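Local coordinates for protein Phthiocerol/phthiodiolone dimycocerosyl transferase (Mycobacterium tuberculosis, PDB 1Q9J) that probably catalyses the diesterification of phthiocerol, phthiodiolone and phenolphthiocerol with mycocerosic acids, taking the acyl groups directly from mycocerosic acid synthase, at residues A[183-187]-A[288-292]. Numbering follows the deposited sequence.
Sequences RFMSV and ASYLA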
ATOM      1  N   ARG A 183      14.590  14.846 -10.033  1.00105.89           N
ATOM      2  CA  ARG A 183      14.469  16.201  -9.479  1.00102.61           C
ATOM      3  C   ARG A 183      15.267  16.413  -8.185  1.00101.55           C
ATOM      4  O   ARG A 183      15.486  17.546  -7.741  1.00100.03           O
ATOM      5  CB  ARG A 183      12.991  16.493  -9.217  1.00100.20           C
ATOM      6  CG  ARG A 183      12.675  17.891  -8.724  1.00 97.27           C
ATOM      7  CD  ARG A 183      11.175  18.053  -8.590  1.00 96.15           C
ATOM      8  NE  ARG A 183      10.491  17.713  -9.841  1.00 95.44           N
ATOM      9  CZ  ARG A 183       9.176  17.563  -9.959  1.00 92.77           C
ATOM     10  NH1 ARG A 183       8.397  17.720  -8.899  1.00 94.12           N
ATOM     11  NH2 ARG A 183       8.640  17.260 -11.131  1.00 91.21           N
ATOM     12  N   PHE A 184      15.686  15.313  -7.574  1.00101.75           N
ATOM     13  CA  PHE A 184      16.446  15.365  -6.332  1.00100.62           C
ATOM     14  C   PHE A 184      17.952  15.332  -6.604  1.00101.43           C
ATOM     15  O   PHE A 184      18.753  15.167  -5.682  1.00102.53           O
ATOM     16  CB  PHE A 184      16.059  14.179  -5.435  1.00 96.57           C
ATOM     17  CG  PHE A 184      14.634  14.221  -4.931  1.00 91.31           C
ATOM     18  CD1 PHE A 184      14.092  13.129  -4.263  1.00 88.05           C
ATOM     19  CD2 PHE A 184      13.845  15.356  -5.095  1.00 89.61           C
ATOM     20  CE1 PHE A 184      12.792  13.169  -3.765  1.00 86.50           C
ATOM     21  CE2 PHE A 184      12.542  15.400  -4.598  1.00 87.59           C
ATOM     22  CZ  PHE A 184      12.018  14.305  -3.932  1.00 85.55           C
ATOM     23  N   MET A 185      18.340  15.481  -7.866  1.00101.86           N
ATOM     24  CA  MET A 185      19.755  15.457  -8.225  1.00102.20           C
ATOM     25  C   MET A 185      20.497  16.719  -7.789  1.00101.35           C
ATOM     26  O   MET A 185      21.696  16.671  -7.509  1.00100.13           O
ATOM     27  CB  MET A 185      19.926  15.257  -9.737  1.00104.75           C
ATOM     28  CG  MET A 185      19.800  13.807 -10.210  1.00106.70           C
ATOM     29  SD  MET A 185      21.020  12.686  -9.461  1.00112.63           S
ATOM     30  CE  MET A 185      22.477  13.015 -10.488  1.00109.38           C
ATOM     31  N   SER A 186      19.781  17.839  -7.733  1.00101.06           N
ATOM     32  CA  SER A 186      20.378  19.112  -7.342  1.00101.91           C
ATOM     33  C   SER A 186      20.671  19.166  -5.841  1.00103.95           C
ATOM     34  O   SER A 186      21.669  19.749  -5.415  1.00104.92           O
ATOM     35  CB  SER A 186      19.450  20.269  -7.718  1.00100.13           C
ATOM     36  OG  SER A 186      18.275  20.247  -6.933  1.00101.24           O
ATOM     37  N   VAL A 187      19.803  18.554  -5.040  1.00104.89           N
ATOM     38  CA  VAL A 187      19.975  18.540  -3.589  1.00104.08           C
ATOM     39  C   VAL A 187      20.967  17.450  -3.178  1.00105.66           C
ATOM     40  O   VAL A 187      21.217  17.239  -1.990  1.00105.54           O
ATOM     41  CB  VAL A 187      18.625  18.288  -2.876  1.00102.75           C
ATOM     42  CG1 VAL A 187      18.731  18.653  -1.401  1.00100.10           C
ATOM     43  CG2 VAL A 187      17.528  19.089  -3.549  1.00101.30           C
ATOM     44  N   ALA A 288       6.006   9.788  -7.801  1.00 56.86           N
ATOM     45  CA  ALA A 288       5.976  11.200  -8.121  1.00 59.58           C
ATOM     46  C   ALA A 288       6.855  11.926  -7.106  1.00 61.38           C
ATOM     47  O   ALA A 288       6.606  11.851  -5.902  1.00 60.09           O
ATOM     48  CB  ALA A 288       4.539  11.710  -8.048  1.00 53.44           C
ATOM     49  N   SER A 289       7.892  12.611  -7.583  1.00 64.67           N
ATOM     50  CA  SER A 289       8.777  13.350  -6.685  1.00 69.33           C
ATOM     51  C   SER A 289       8.298  14.791  -6.545  1.00 72.31           C
ATOM     52  O   SER A 289       7.518  15.283  -7.365  1.00 75.95           O
ATOM     53  CB  SER A 289      10.219  13.336  -7.197  1.00 69.45           C
ATOM     54  OG  SER A 289      10.340  13.979  -8.454  1.00 72.76           O
ATOM     55  N   TYR A 290       8.766  15.457  -5.495  1.00 75.76           N
ATOM     56  CA  TYR A 290       8.384  16.835  -5.220  1.00 78.41           C
ATOM     57  C   TYR A 290       9.220  17.416  -4.093  1.00 79.77           C
ATOM     58  O   TYR A 290       9.055  17.022  -2.939  1.00 78.25           O
ATOM     59  CB  TYR A 290       6.925  16.905  -4.803  1.00 80.20           C
ATOM     60  CG  TYR A 290       6.525  18.285  -4.361  1.00 85.31           C
ATOM     61  CD1 TYR A 290       6.378  19.312  -5.284  1.00 87.66           C
ATOM     62  CD2 TYR A 290       6.321  18.574  -3.015  1.00 85.93           C
ATOM     63  CE1 TYR A 290       6.032  20.593  -4.881  1.00 91.04           C
ATOM     64  CE2 TYR A 290       5.977  19.852  -2.599  1.00 88.22           C
ATOM     65  CZ  TYR A 290       5.832  20.856  -3.535  1.00 90.09           C
ATOM     66  OH  TYR A 290       5.466  22.120  -3.139  1.00 90.34           O
ATOM     67  N   LEU A 291      10.091  18.366  -4.419  1.00 83.61           N
ATOM     68  CA  LEU A 291      10.951  18.996  -3.416  1.00 86.18           C
ATOM     69  C   LEU A 291      10.230  20.139  -2.713  1.00 87.33           C
ATOM     70  O   LEU A 291      10.190  21.252  -3.222  1.00 88.57           O
ATOM     71  CB  LEU A 291      12.219  19.531  -4.077  1.00 83.68           C
ATOM     72  CG  LEU A 291      13.351  19.975  -3.158  1.00 82.93           C
ATOM     73  CD1 LEU A 291      13.780  18.816  -2.251  1.00 81.96           C
ATOM     74  CD2 LEU A 291      14.517  20.447  -4.021  1.00 80.83           C
ATOM     75  N   ALA A 292       9.665  19.861  -1.543  1.00 89.92           N
ATOM     76  CA  ALA A 292       8.950  20.875  -0.784  1.00 91.89           C
ATOM     77  C   ALA A 292       9.925  21.787  -0.056  1.00 95.38           C
ATOM     78  O   ALA A 292      10.861  21.326   0.602  1.00 93.97           O
ATOM     79  CB  ALA A 292       8.008  20.222   0.209  1.00 91.36           C
TER
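Arg183 passes Ser289 on strand 285-292 to put its NH2 into a salt bridge with OD1 of Asp314 on helix 300-317. On the way, Arg183 NH1 comes within 3.0 Å of the backbone O of Ser289, although the angle is too poor to count as a hydrogen bond. With CG anti to the backbone N (chi1 -176°) and a bend at chi3 (-54°), the chain passes alongside Ser289, whose OG sits 3.7 Å from Arg183 CB and over one guanidinium face, offset toward its rim. The Phe184 ring takes Ser289 CB over one face, a CH-pi contact 4.3 Å from the Phe184 centroid and 27° off the normal, and points an edge at the strand backbone, with Leu291 N 3.9 Å from Phe184 CE2. Further along, Val187 CG2 packs against Leu291 CD2, the two apolar side chains crossing at a slant; Pro259 touches both. The CB of Tyr290 points away from the loop; its side chain packs on helix 300-317 (Leu303, Ile307, Thr310), and its OH hydrogen-bonds Asp306 OD2. The Arg183 side chain lies about 10 Å from that of Arg312, probably important for recognising the acyl carrier protein domain of mycocerosic acid synthase. No backbone pairing joins the segments; the loop probably rests on this outermost strand through apolar packing, the Arg183-Asp314 salt bridge adding a link to helix 300-317.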